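Local coordinates for protein fructosyl amine:oxygen oxidoreductase (Neosartorya fumigata, PDB 4WCT) that catalyses the FAD-dependent oxidative deglycation of fructosyl amines, with molecular oxygen as the electron acceptor, at residues R253-T258 / D360-D365; C260-G265 / A348-S353; S353-C358 / T453-S458; P364-L369 / S386-M391. All blocks are in the same frame, centred on the assembly; numbering follows the deposited sequence.

Contact 1: R253-T258 / D360-D365; sequences RPTAWT and DADTPD. With FAD (flavin-adenine dinucleotide), chain C.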
# COMPACT_ATOMS: atom_id res chain seq x y z
N ARG A 253 7.81 -6.12 -8.66
CA ARG A 253 8.98 -6.20 -7.80
C ARG A 253 8.52 -6.17 -6.35
O ARG A 253 8.20 -5.11 -5.85
CB ARG A 253 9.93 -5.04 -8.05
CG ARG A 253 11.18 -5.14 -7.22
CD ARG A 253 12.10 -3.92 -7.34
NE ARG A 253 11.50 -2.74 -6.73
CZ ARG A 253 11.99 -1.52 -6.85
NH1 ARG A 253 13.15 -1.31 -7.49
NH2 ARG A 253 11.31 -0.50 -6.35
N PRO A 254 8.53 -7.33 -5.68
CA PRO A 254 8.22 -7.28 -4.26
C PRO A 254 9.27 -6.47 -3.50
O PRO A 254 10.45 -6.74 -3.62
CB PRO A 254 8.23 -8.75 -3.83
CG PRO A 254 7.90 -9.50 -5.09
CD PRO A 254 8.57 -8.71 -6.19
N THR A 255 8.81 -5.51 -2.71
CA THR A 255 9.69 -4.51 -2.10
C THR A 255 9.13 -4.15 -0.73
O THR A 255 7.91 -4.11 -0.57
CB THR A 255 9.80 -3.24 -2.98
OG1 THR A 255 10.00 -3.57 -4.35
CG2 THR A 255 10.92 -2.31 -2.53
N ALA A 256 10.02 -3.98 0.25
CA ALA A 256 9.63 -3.73 1.64
C ALA A 256 10.01 -2.36 2.14
O ALA A 256 11.10 -1.85 1.87
CB ALA A 256 10.21 -4.78 2.55
N TRP A 257 9.10 -1.79 2.94
CA TRP A 257 9.39 -0.64 3.75
C TRP A 257 9.23 -0.93 5.22
O TRP A 257 8.96 -2.07 5.61
CB TRP A 257 8.47 0.47 3.27
CG TRP A 257 8.95 0.99 1.96
CD1 TRP A 257 9.89 1.97 1.76
CD2 TRP A 257 8.63 0.46 0.67
NE1 TRP A 257 10.18 2.08 0.42
CE2 TRP A 257 9.42 1.17 -0.28
CE3 TRP A 257 7.70 -0.46 0.21
CZ2 TRP A 257 9.36 0.90 -1.66
CZ3 TRP A 257 7.68 -0.77 -1.16
CH2 TRP A 257 8.51 -0.09 -2.07
N THR A 258 9.63 0.04 6.04
CA THR A 258 9.91 -0.19 7.44
C THR A 258 9.10 0.81 8.29
O THR A 258 8.92 1.98 7.92
CB THR A 258 11.42 0.01 7.72
OG1 THR A 258 11.90 1.13 6.96
CG2 THR A 258 12.17 -1.24 7.31
N ASP A 360 5.05 -4.53 -0.32
CA ASP A 360 4.16 -4.26 -1.47
C ASP A 360 4.88 -4.76 -2.72
O ASP A 360 5.94 -5.40 -2.64
CB ASP A 360 3.91 -2.77 -1.57
CG ASP A 360 2.58 -2.41 -2.27
OD1 ASP A 360 1.94 -3.26 -2.94
OD2 ASP A 360 2.27 -1.17 -2.31
N ALA A 361 4.28 -4.50 -3.88
CA ALA A 361 4.99 -4.74 -5.13
C ALA A 361 4.83 -3.58 -6.11
O ALA A 361 3.72 -3.06 -6.29
CB ALA A 361 4.53 -6.06 -5.76
N ASP A 362 5.96 -3.17 -6.69
CA ASP A 362 6.04 -2.09 -7.65
C ASP A 362 5.98 -2.65 -9.08
O ASP A 362 6.69 -3.61 -9.42
CB ASP A 362 7.34 -1.31 -7.52
CG ASP A 362 7.40 -0.46 -6.28
OD1 ASP A 362 6.38 0.18 -5.91
OD2 ASP A 362 8.52 -0.36 -5.74
N THR A 363 5.13 -2.03 -9.90
CA THR A 363 5.20 -2.19 -11.35
C THR A 363 6.32 -1.30 -11.89
O THR A 363 6.84 -0.43 -11.19
CB THR A 363 3.86 -1.80 -11.95
OG1 THR A 363 3.58 -0.45 -11.59
CG2 THR A 363 2.77 -2.77 -11.45
N PRO A 364 6.69 -1.47 -13.18
CA PRO A 364 7.75 -0.65 -13.70
C PRO A 364 7.49 0.86 -13.69
O PRO A 364 8.43 1.64 -13.57
CB PRO A 364 7.89 -1.16 -15.15
CG PRO A 364 7.48 -2.57 -15.06
CD PRO A 364 6.30 -2.55 -14.11
N ASP A 365 6.23 1.27 -13.82
CA ASP A 365 5.87 2.68 -13.77
C ASP A 365 5.09 3.10 -12.52
O ASP A 365 4.67 4.28 -12.42
CB ASP A 365 5.10 3.04 -15.03
CG ASP A 365 3.78 2.29 -15.18
OD1 ASP A 365 3.43 1.46 -14.28
OD2 ASP A 365 3.14 2.52 -16.24
PA FAD C . -2.03 -6.66 0.95
O1A FAD C . -2.85 -5.64 1.69
O2A FAD C . -0.62 -6.94 1.35
O5B FAD C . -2.86 -7.99 0.99
C5B FAD C . -2.34 -9.17 0.37
C4B FAD C . -3.04 -10.38 1.00
O4B FAD C . -2.70 -11.58 0.23
C3B FAD C . -2.64 -10.64 2.45
O3B FAD C . -3.78 -10.69 3.32
C2B FAD C . -1.93 -11.99 2.38
O2B FAD C . -2.00 -12.78 3.57
C1B FAD C . -2.57 -12.63 1.15
N9A FAD C . -1.71 -13.68 0.56
C8A FAD C . -0.36 -13.69 0.47
N7A FAD C . 0.07 -14.86 -0.07
C5A FAD C . -1.05 -15.55 -0.40
C6A FAD C . -1.32 -16.88 -0.95
N6A FAD C . -0.30 -17.68 -1.33
N1A FAD C . -2.61 -17.26 -1.03
C2A FAD C . -3.64 -16.48 -0.68
N3A FAD C . -3.47 -15.27 -0.13
C4A FAD C . -2.21 -14.79 0.02
N1 FAD C . -0.42 3.02 0.49
C2 FAD C . -1.14 4.19 0.58
O2 FAD C . -2.11 4.32 -0.16
N3 FAD C . -0.88 5.10 1.52
C4 FAD C . 0.20 4.99 2.33
O4 FAD C . 0.50 5.84 3.22
C4X FAD C . 1.02 3.80 2.27
N5 FAD C . 2.10 3.64 3.08
C5X FAD C . 2.68 2.41 3.16
C6 FAD C . 3.63 2.12 4.13
C7 FAD C . 4.29 0.91 4.13
C7M FAD C . 5.25 0.60 5.23
C8 FAD C . 3.93 -0.10 3.13
C8M FAD C . 4.56 -1.44 3.10
C9 FAD C . 2.92 0.13 2.23
C9A FAD C . 2.32 1.37 2.16
N10 FAD C . 1.36 1.64 1.19
C10 FAD C . 0.63 2.82 1.29
C1' FAD C . 0.97 0.72 0.12
C2' FAD C . -0.25 -0.11 0.47
O2' FAD C . -0.05 -0.64 1.77
C3' FAD C . -0.38 -1.24 -0.57
O3' FAD C . -0.25 -0.71 -1.89
C4' FAD C . -1.71 -1.98 -0.43
O4' FAD C . -1.98 -2.24 0.95
C5' FAD C . -1.59 -3.31 -1.17
O5' FAD C . -2.83 -3.99 -1.10
P FAD C . -2.93 -5.52 -1.59
O1P FAD C . -4.34 -5.99 -1.35
O2P FAD C . -2.32 -5.57 -2.98
O3P FAD C . -1.94 -6.29 -0.59
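Arg253 O is gripped from both faces of its carbonyl plane: Asp362 N comes from one side at 3.1 Å, and Thr255 OG1 donates from the other at 2.8 Å. The same hydroxyl oxygen receives Arg253 NE at 2.9 Å, which fixes the rotation of the threonine. A bend at chi3 (68°) turns the otherwise extended arginine so that NH2 meets Asp362 OD2 at 2.9 Å in a salt bridge. It arrives on the anti side of the carboxylate, and the two flat groups are twisted 62° apart. Arg434 makes a second salt bridge to OD2, while NH1 of the arginine goes to the carbonyls of Ala430 and Trp428. Asp362 OD2 also lies in the Trp257 ring plane at its edge, 3.7 Å from CH2, and the NE1 of that ring is bonded to His302 O. Two hydrogen-bonded antiparallel pairs, Arg253 with Asp362 and Thr255 with Asp360, flank Pro254–Ala361, a non-hydrogen-bonded pair, which suits the proline's missing N-H. Asp360 carries the contact into the cofactor site: its OD2 accepts O3' of the FAD ribityl chain at 2.6 Å and also takes Gly387 N. The short strand axes are 129° apart, an antiparallel pairing with marked twist. On its other edge strand 253-263 pairs antiparallel with strand 295-310, Ala256 bonding Tyr305, so it runs between strands 295-310 and 352-362.

Contact 2: C260-G265 / A348-S353; sequences CHIQMG and ADRPLS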
# COMPACT_ATOMS: atom_id res chain seq x y z
N CYS A 260 7.92 1.78 12.60
CA CYS A 260 8.09 1.52 14.02
C CYS A 260 7.13 2.41 14.78
O CYS A 260 6.62 3.39 14.25
CB CYS A 260 9.54 1.73 14.47
SG CYS A 260 10.26 3.37 14.26
N HIS A 261 6.87 2.03 16.03
CA HIS A 261 5.92 2.69 16.89
C HIS A 261 6.61 3.13 18.16
O HIS A 261 7.44 2.39 18.68
CB HIS A 261 4.79 1.76 17.32
CG HIS A 261 3.84 1.34 16.24
ND1 HIS A 261 2.68 0.64 16.53
CD2 HIS A 261 3.89 1.42 14.89
CE1 HIS A 261 2.08 0.29 15.41
NE2 HIS A 261 2.76 0.82 14.41
N ILE A 262 6.19 4.26 18.70
CA ILE A 262 6.54 4.75 20.04
C ILE A 262 5.24 4.83 20.85
O ILE A 262 4.22 5.34 20.34
CB ILE A 262 7.15 6.18 19.97
CG1 ILE A 262 8.49 6.15 19.25
CG2 ILE A 262 7.32 6.75 21.37
CD1 ILE A 262 9.12 7.50 19.04
N GLN A 263 5.28 4.38 22.09
CA GLN A 263 4.13 4.42 22.96
C GLN A 263 4.05 5.76 23.68
O GLN A 263 4.98 6.13 24.38
CB GLN A 263 4.29 3.30 24.01
CG GLN A 263 3.26 3.38 25.11
CD GLN A 263 1.90 3.00 24.60
OE1 GLN A 263 1.62 1.81 24.37
NE2 GLN A 263 1.00 3.98 24.55
N MET A 264 2.98 6.52 23.43
CA MET A 264 2.81 7.82 24.03
C MET A 264 2.16 7.67 25.39
O MET A 264 1.40 6.74 25.64
CB MET A 264 1.95 8.73 23.13
CG MET A 264 2.50 8.89 21.71
SD MET A 264 4.18 9.53 21.62
CE MET A 264 3.86 11.24 21.97
N GLY A 265 2.50 8.58 26.29
CA GLY A 265 1.90 8.56 27.64
C GLY A 265 0.51 9.18 27.67
O GLY A 265 0.06 9.83 26.72
N ALA A 348 12.87 11.64 20.22
CA ALA A 348 13.82 10.94 19.37
C ALA A 348 14.56 9.80 20.03
O ALA A 348 15.14 8.97 19.31
CB ALA A 348 14.81 11.92 18.77
N ASP A 349 14.64 9.80 21.36
CA ASP A 349 15.31 8.72 22.07
C ASP A 349 14.35 7.76 22.76
O ASP A 349 14.77 6.94 23.59
CB ASP A 349 16.31 9.29 23.07
CG ASP A 349 17.52 9.93 22.41
OD1 ASP A 349 18.04 9.38 21.41
OD2 ASP A 349 17.91 11.04 22.84
N ARG A 350 13.06 7.84 22.45
CA ARG A 350 12.09 6.97 23.13
C ARG A 350 12.24 5.55 22.61
O ARG A 350 12.50 5.31 21.42
CB ARG A 350 10.68 7.44 22.86
CG ARG A 350 10.38 8.80 23.48
CD ARG A 350 9.92 8.68 24.91
NE ARG A 350 8.51 8.34 24.97
CZ ARG A 350 7.52 9.23 25.04
NH1 ARG A 350 7.76 10.50 25.33
NH2 ARG A 350 6.28 8.78 25.02
N PRO A 351 12.07 4.58 23.50
CA PRO A 351 12.11 3.19 23.05
C PRO A 351 10.99 2.84 22.10
O PRO A 351 9.90 3.39 22.17
CB PRO A 351 11.98 2.39 24.35
CG PRO A 351 11.28 3.29 25.28
CD PRO A 351 11.64 4.70 24.90
N LEU A 352 11.30 1.95 21.16
CA LEU A 352 10.29 1.48 20.23
C LEU A 352 9.44 0.45 20.94
O LEU A 352 9.95 -0.43 21.63
CB LEU A 352 10.94 0.86 18.99
CG LEU A 352 11.86 1.74 18.18
CD1 LEU A 352 12.30 0.95 16.94
CD2 LEU A 352 11.20 3.08 17.82
N SER A 353 8.13 0.51 20.69
CA SER A 353 7.21 -0.45 21.25
C SER A 353 6.83 -1.56 20.30
O SER A 353 6.24 -2.60 20.70
CB SER A 353 5.98 0.27 21.76
OG SER A 353 5.26 0.88 20.71
O HOH W 1 7.62 3.42 23.40
O HOH W 2 7.82 5.57 25.17
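Ser353 N donates to His261 O at 2.8 Å, an almost straight bond (165°) where two antiparallel strands of the mixed sheet, 253-263 and 352-362, begin to part. The chain turns a corner at Ser353, and the touching parts run 109° apart. The tight half lies beside this bond. Both methyls of Leu352 pack on Cys260, CD2 lying 3.7 Å from Cys260 SG and CD1 3.8 Å from Cys260 CB. Helix 330-343 packs on this patch, Ala336 against Cys260 and Arg337 against Leu352. Ser353 OG passes 3.5 Å from His261 CB, but its stronger partner is Glu295, which also holds His261 ND1. Beyond Leu352 the backbones separate, and water takes over the bonding: one molecule accepts from Gln263 N and donates to Pro351 O. Here Arg350 must curl to reach the strand, bent at chi2 and chi3. Arg350 NH2 also forms a salt bridge with Glu268. The same NH2 reaches Gln263 O at 3.0 Å, in the guanidinium plane, and a second water, 2.9 Å from Arg350 NE, donates to that same oxygen at 3.0 Å.

Contact 3: S353-C358 / T453-S458; sequences SFARIC and TKIGES. With FAD (flavin-adenine dinucleotide), chain C.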
# COMPACT_ATOMS: atom_id res chain seq x y z
N SER A 353 8.13 0.51 20.69
CA SER A 353 7.21 -0.45 21.25
C SER A 353 6.83 -1.56 20.30
O SER A 353 6.24 -2.60 20.70
CB SER A 353 5.98 0.27 21.76
OG SER A 353 5.26 0.88 20.71
N PHE A 354 7.06 -1.30 19.01
CA PHE A 354 6.70 -2.23 17.91
C PHE A 354 7.48 -1.81 16.69
O PHE A 354 7.73 -0.63 16.50
CB PHE A 354 5.23 -2.16 17.60
CG PHE A 354 4.77 -3.12 16.52
CD1 PHE A 354 4.77 -4.48 16.75
CD2 PHE A 354 4.39 -2.65 15.28
CE1 PHE A 354 4.36 -5.37 15.75
CE2 PHE A 354 4.03 -3.52 14.27
CZ PHE A 354 4.02 -4.87 14.50
N ALA A 355 7.81 -2.77 15.82
CA ALA A 355 8.34 -2.44 14.51
C ALA A 355 8.13 -3.62 13.57
O ALA A 355 8.08 -4.78 14.02
CB ALA A 355 9.82 -2.08 14.60
N ARG A 356 7.97 -3.34 12.28
CA ARG A 356 7.90 -4.42 11.31
C ARG A 356 8.35 -3.97 9.93
O ARG A 356 8.24 -2.77 9.55
CB ARG A 356 6.50 -5.06 11.24
CG ARG A 356 5.45 -4.36 10.42
CD ARG A 356 4.16 -5.15 10.48
NE ARG A 356 3.07 -4.62 9.64
CZ ARG A 356 2.78 -5.07 8.41
NH1 ARG A 356 3.56 -5.90 7.74
NH2 ARG A 356 1.65 -4.68 7.85
N ILE A 357 8.69 -4.97 9.12
CA ILE A 357 8.77 -4.77 7.69
C ILE A 357 7.39 -5.03 7.06
O ILE A 357 6.59 -5.78 7.58
CB ILE A 357 9.87 -5.59 7.05
CG1 ILE A 357 9.62 -7.10 7.13
CG2 ILE A 357 11.22 -5.20 7.68
CD1 ILE A 357 10.69 -7.94 6.47
N CYS A 358 7.16 -4.37 5.93
CA CYS A 358 5.84 -4.36 5.29
C CYS A 358 6.10 -4.44 3.78
O CYS A 358 6.87 -3.63 3.25
CB CYS A 358 5.16 -3.04 5.69
SG CYS A 358 3.67 -2.55 4.81
N THR A 453 16.30 -4.63 15.05
CA THR A 453 15.76 -4.30 16.35
C THR A 453 15.44 -5.59 17.12
O THR A 453 15.31 -6.68 16.53
CB THR A 453 14.50 -3.40 16.23
OG1 THR A 453 13.51 -4.03 15.40
CG2 THR A 453 14.86 -2.04 15.62
N LYS A 454 15.36 -5.43 18.43
CA LYS A 454 15.19 -6.55 19.36
C LYS A 454 14.06 -6.23 20.33
O LYS A 454 14.08 -6.62 21.49
CB LYS A 454 16.53 -6.86 20.06
CG LYS A 454 17.54 -7.41 19.06
CD LYS A 454 19.00 -7.21 19.51
CE LYS A 454 19.97 -7.61 18.39
NZ LYS A 454 20.30 -6.47 17.45
N ILE A 455 12.98 -5.72 19.76
CA ILE A 455 11.82 -5.36 20.55
C ILE A 455 11.19 -6.62 21.10
O ILE A 455 10.93 -7.55 20.36
CB ILE A 455 10.79 -4.56 19.71
CG1 ILE A 455 11.43 -3.26 19.20
CG2 ILE A 455 9.56 -4.23 20.55
CD1 ILE A 455 10.74 -2.70 17.97
N GLY A 456 10.96 -6.63 22.41
CA GLY A 456 10.31 -7.78 23.06
C GLY A 456 11.23 -8.99 23.27
O GLY A 456 10.78 -10.04 23.71
N GLU A 457 12.51 -8.88 22.90
CA GLU A 457 13.45 -9.98 23.10
C GLU A 457 14.12 -9.88 24.48
O GLU A 457 13.85 -8.95 25.23
CB GLU A 457 14.54 -9.97 22.03
CG GLU A 457 14.08 -10.32 20.63
CD GLU A 457 15.24 -10.38 19.66
OE1 GLU A 457 16.40 -10.32 20.12
OE2 GLU A 457 15.00 -10.45 18.44
N SER A 458 15.01 -10.82 24.78
CA SER A 458 15.92 -10.68 25.92
C SER A 458 17.22 -10.00 25.48
O SER A 458 18.30 -10.58 25.58
CB SER A 458 16.23 -12.04 26.53
OG SER A 458 15.03 -12.68 26.93
PA FAD C . -2.03 -6.66 0.95
O1A FAD C . -2.85 -5.64 1.69
O2A FAD C . -0.62 -6.94 1.35
O5B FAD C . -2.86 -7.99 0.99
C5B FAD C . -2.34 -9.17 0.37
C4B FAD C . -3.04 -10.38 1.00
O4B FAD C . -2.70 -11.58 0.23
C3B FAD C . -2.64 -10.64 2.45
O3B FAD C . -3.78 -10.69 3.32
C2B FAD C . -1.93 -11.99 2.38
O2B FAD C . -2.00 -12.78 3.57
C1B FAD C . -2.57 -12.63 1.15
N9A FAD C . -1.71 -13.68 0.56
C8A FAD C . -0.36 -13.69 0.47
N7A FAD C . 0.07 -14.86 -0.07
C5A FAD C . -1.05 -15.55 -0.40
C6A FAD C . -1.32 -16.88 -0.95
N6A FAD C . -0.30 -17.68 -1.33
N1A FAD C . -2.61 -17.26 -1.03
C2A FAD C . -3.64 -16.48 -0.68
N3A FAD C . -3.47 -15.27 -0.13
C4A FAD C . -2.21 -14.79 0.02
N1 FAD C . -0.42 3.02 0.49
C2 FAD C . -1.14 4.19 0.58
O2 FAD C . -2.11 4.32 -0.16
N3 FAD C . -0.88 5.10 1.52
C4 FAD C . 0.20 4.99 2.33
O4 FAD C . 0.50 5.84 3.22
C4X FAD C . 1.02 3.80 2.27
N5 FAD C . 2.10 3.64 3.08
C5X FAD C . 2.68 2.41 3.16
C6 FAD C . 3.63 2.12 4.13
C7 FAD C . 4.29 0.91 4.13
C7M FAD C . 5.25 0.60 5.23
C8 FAD C . 3.93 -0.10 3.13
C8M FAD C . 4.56 -1.44 3.10
C9 FAD C . 2.92 0.13 2.23
C9A FAD C . 2.32 1.37 2.16
N10 FAD C . 1.36 1.64 1.19
C10 FAD C . 0.63 2.82 1.29
C1' FAD C . 0.97 0.72 0.12
C2' FAD C . -0.25 -0.11 0.47
O2' FAD C . -0.05 -0.64 1.77
C3' FAD C . -0.38 -1.24 -0.57
O3' FAD C . -0.25 -0.71 -1.89
C4' FAD C . -1.71 -1.98 -0.43
O4' FAD C . -1.98 -2.24 0.95
C5' FAD C . -1.59 -3.31 -1.17
O5' FAD C . -2.83 -3.99 -1.10
P FAD C . -2.93 -5.52 -1.59
O1P FAD C . -4.34 -5.99 -1.35
O2P FAD C . -2.32 -5.57 -2.98
O3P FAD C . -1.94 -6.29 -0.59
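Phe354 meets Ile455 through its backbone, while its ring turns away to pack edge-to-face with His326 and against His261, those two planes about 55° apart. The second flat group on this strand, the Arg356 guanidinium, has Cys358 CB over one face, 3.8 Å above the plane and offset toward the rim. Its NH2 is hydrogen-bonded to the carbonyls of Ala65 and Asn68, and NH1 makes a weak bond to Ile357 O. The contact itself has no hydrogen bond and rests on Ile455. Its CD1 lies 3.5 Å from Ala355 CB and 3.6 Å from Phe354 C, and its CG2 lies 3.7 Å from Ser353 O. With CG1 anti to the carbonyl carbon (chi1 -61°), the two branches spread along the strand, one over Ala355 and the other over Ser353. A type II turn from Lys454 to Glu457, closed by Glu457 N to Lys454 O at 3.1 Å, presents the isoleucine, with Gly456 taking the positive phi of the turn. Farther along the strand, Cys358 SG is 2.2 Å from FAD C8M, too short for a non-bonded contact; the exact distance is doubtful, but it is consistent with the cysteinyl-flavin link known in this family. The C-terminal tail is held by Gln327 and touches helix 330-343 through Thr453 and Lys454, while strand 253-263 pairs antiparallel with the strand.

Contact 4: P364-L369 / S386-M391; sequences PDRAFL and SGNGAM. With FAD (flavin-adenine dinucleotide), chain C.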
# COMPACT_ATOMS: atom_id res chain seq x y z
N PRO A 364 6.69 -1.47 -13.18
CA PRO A 364 7.75 -0.65 -13.70
C PRO A 364 7.49 0.86 -13.69
O PRO A 364 8.43 1.64 -13.57
CB PRO A 364 7.89 -1.16 -15.15
CG PRO A 364 7.48 -2.57 -15.06
CD PRO A 364 6.30 -2.55 -14.11
N ASP A 365 6.23 1.27 -13.82
CA ASP A 365 5.87 2.68 -13.77
C ASP A 365 5.09 3.10 -12.52
O ASP A 365 4.67 4.28 -12.42
CB ASP A 365 5.10 3.04 -15.03
CG ASP A 365 3.78 2.29 -15.18
OD1 ASP A 365 3.43 1.46 -14.28
OD2 ASP A 365 3.14 2.52 -16.24
N ARG A 366 4.94 2.15 -11.61
CA ARG A 366 4.22 2.31 -10.36
C ARG A 366 2.75 2.70 -10.56
O ARG A 366 2.10 3.16 -9.62
CB ARG A 366 4.96 3.26 -9.42
CG ARG A 366 6.24 2.62 -8.88
CD ARG A 366 6.96 3.48 -7.86
NE ARG A 366 6.12 3.77 -6.72
CZ ARG A 366 6.28 4.84 -5.94
NH1 ARG A 366 7.31 5.65 -6.09
NH2 ARG A 366 5.45 5.03 -4.92
N ALA A 367 2.19 2.37 -11.73
CA ALA A 367 0.74 2.26 -11.88
C ALA A 367 0.28 0.86 -11.55
O ALA A 367 1.08 -0.08 -11.53
CB ALA A 367 0.29 2.70 -13.29
N PHE A 368 -0.98 0.74 -11.14
CA PHE A 368 -1.52 -0.56 -10.79
C PHE A 368 -1.56 -1.51 -11.99
O PHE A 368 -1.32 -1.13 -13.13
CB PHE A 368 -2.92 -0.42 -10.22
CG PHE A 368 -3.04 0.62 -9.10
CD1 PHE A 368 -2.02 0.77 -8.14
CD2 PHE A 368 -4.20 1.37 -8.97
CE1 PHE A 368 -2.14 1.71 -7.14
CE2 PHE A 368 -4.30 2.34 -7.97
CZ PHE A 368 -3.26 2.51 -7.07
N LEU A 369 -1.78 -2.76 -11.68
CA LEU A 369 -1.89 -3.80 -12.72
C LEU A 369 -3.18 -4.56 -12.47
O LEU A 369 -3.28 -5.40 -11.56
CB LEU A 369 -0.67 -4.70 -12.71
CG LEU A 369 -0.70 -5.98 -13.56
CD1 LEU A 369 -1.08 -5.67 -15.00
CD2 LEU A 369 0.61 -6.74 -13.46
N SER A 386 2.21 -0.67 -5.55
CA SER A 386 3.27 0.29 -5.91
C SER A 386 3.38 1.44 -4.88
O SER A 386 3.77 2.55 -5.24
CB SER A 386 3.04 0.85 -7.30
OG SER A 386 3.16 -0.15 -8.30
N GLY A 387 3.03 1.14 -3.64
CA GLY A 387 3.19 2.07 -2.54
C GLY A 387 2.03 3.02 -2.35
O GLY A 387 2.11 3.92 -1.52
N ASN A 388 0.97 2.88 -3.13
CA ASN A 388 -0.20 3.78 -2.93
C ASN A 388 -1.52 3.06 -3.16
O ASN A 388 -2.55 3.67 -3.50
CB ASN A 388 -0.12 5.04 -3.79
CG ASN A 388 0.35 4.77 -5.20
OD1 ASN A 388 -0.21 3.93 -5.90
ND2 ASN A 388 1.36 5.53 -5.64
N GLY A 389 -1.53 1.81 -2.76
CA GLY A 389 -2.73 1.00 -2.84
C GLY A 389 -3.71 1.12 -1.68
O GLY A 389 -4.84 0.66 -1.82
N ALA A 390 -3.24 1.47 -0.50
CA ALA A 390 -4.07 1.38 0.69
C ALA A 390 -5.17 2.45 0.69
O ALA A 390 -6.34 2.17 1.04
CB ALA A 390 -3.24 1.49 1.98
N MET A 391 -4.84 3.64 0.22
CA MET A 391 -5.82 4.71 0.12
C MET A 391 -6.93 4.42 -0.89
O MET A 391 -8.00 5.04 -0.83
CB MET A 391 -5.16 6.05 -0.19
CG MET A 391 -4.66 6.16 -1.60
SD MET A 391 -3.86 7.73 -2.01
CE MET A 391 -2.27 7.52 -1.23
PA FAD C . -2.03 -6.66 0.95
O1A FAD C . -2.85 -5.64 1.69
O2A FAD C . -0.62 -6.94 1.35
O5B FAD C . -2.86 -7.99 0.99
C5B FAD C . -2.34 -9.17 0.37
C4B FAD C . -3.04 -10.38 1.00
O4B FAD C . -2.70 -11.58 0.23
C3B FAD C . -2.64 -10.64 2.45
O3B FAD C . -3.78 -10.69 3.32
C2B FAD C . -1.93 -11.99 2.38
O2B FAD C . -2.00 -12.78 3.57
C1B FAD C . -2.57 -12.63 1.15
N9A FAD C . -1.71 -13.68 0.56
C8A FAD C . -0.36 -13.69 0.47
N7A FAD C . 0.07 -14.86 -0.07
C5A FAD C . -1.05 -15.55 -0.40
C6A FAD C . -1.32 -16.88 -0.95
N6A FAD C . -0.30 -17.68 -1.33
N1A FAD C . -2.61 -17.26 -1.03
C2A FAD C . -3.64 -16.48 -0.68
N3A FAD C . -3.47 -15.27 -0.13
C4A FAD C . -2.21 -14.79 0.02
N1 FAD C . -0.42 3.02 0.49
C2 FAD C . -1.14 4.19 0.58
O2 FAD C . -2.11 4.32 -0.16
N3 FAD C . -0.88 5.10 1.52
C4 FAD C . 0.20 4.99 2.33
O4 FAD C . 0.50 5.84 3.22
C4X FAD C . 1.02 3.80 2.27
N5 FAD C . 2.10 3.64 3.08
C5X FAD C . 2.68 2.41 3.16
C6 FAD C . 3.63 2.12 4.13
C7 FAD C . 4.29 0.91 4.13
C7M FAD C . 5.25 0.60 5.23
C8 FAD C . 3.93 -0.10 3.13
C8M FAD C . 4.56 -1.44 3.10
C9 FAD C . 2.92 0.13 2.23
C9A FAD C . 2.32 1.37 2.16
N10 FAD C . 1.36 1.64 1.19
C10 FAD C . 0.63 2.82 1.29
C1' FAD C . 0.97 0.72 0.12
C2' FAD C . -0.25 -0.11 0.47
O2' FAD C . -0.05 -0.64 1.77
C3' FAD C . -0.38 -1.24 -0.57
O3' FAD C . -0.25 -0.71 -1.89
C4' FAD C . -1.71 -1.98 -0.43
O4' FAD C . -1.98 -2.24 0.95
C5' FAD C . -1.59 -3.31 -1.17
O5' FAD C . -2.83 -3.99 -1.10
P FAD C . -2.93 -5.52 -1.59
O1P FAD C . -4.34 -5.99 -1.35
O2P FAD C . -2.32 -5.57 -2.98
O3P FAD C . -1.94 -6.29 -0.59
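Two loops without regular structure come closest at Arg366 and Ser386, whose CA atoms are 5.0 Å apart and whose backbones both have left-handed helical angles (phi 59° and 58°). Arg366 grips Ser386 O side-on: NE and NH2 each donate at 3.0 Å, with the oxygen at the guanidinium edge and in its plane. Both bonds falling on one acceptor fixes the rotation of the group, while NH1 turns to Gln432 O. The stem packs as well, Arg366 CB lying 3.7 Å from Ser386 CB. Ser386 OG is bonded to Gly384 O and Thr363 N, beyond the contact. The bend in the first loop is an Asx turn: Asp365 OD1 accepts Ala367 N at 3.0 Å from above the carboxylate plane, and Arg419 forms a salt bridge to it. Phe368 follows, its ring edge-to-face with Trp36. The second loop leads into helix 393-404 and lines the flavin. Met391 N donates to FAD O2 at 2.8 Å in a nearly straight bond (164°), whereas Gly389 N makes a weak bond to FAD O3'. Ala390 CB touches FAD N1 at 3.5 Å. Met391 N, just before the helix, would be expected to help stabilise negative charge on the N1–C2=O2 side of a reduced flavin.

In the fold
Contacts 1, 2 and 3 draw on strand 352-362, and contacts 1 and 2 are the two ends of its antiparallel pairing with strand 253-263, their centres about 27 Å apart. Contact 3 adds the C-terminal tail and shares Ser353 with contact 2, centres about 11 Å apart. Contact 4 lies at the opposite end, its centre about 8 Å from that of contact 1. Along the chain come 253-258, 260-265, 348-353, 353-358, 360-365, the overlapping 364-369, 386-391 and 453-458. The strand pair thus spans from periphery to FAD, touched by contact 1 at the ribityl chain and a ring methyl, contact 3 at the dimethylbenzene side, and contact 4 at the pyrimidine side and ribityl chain.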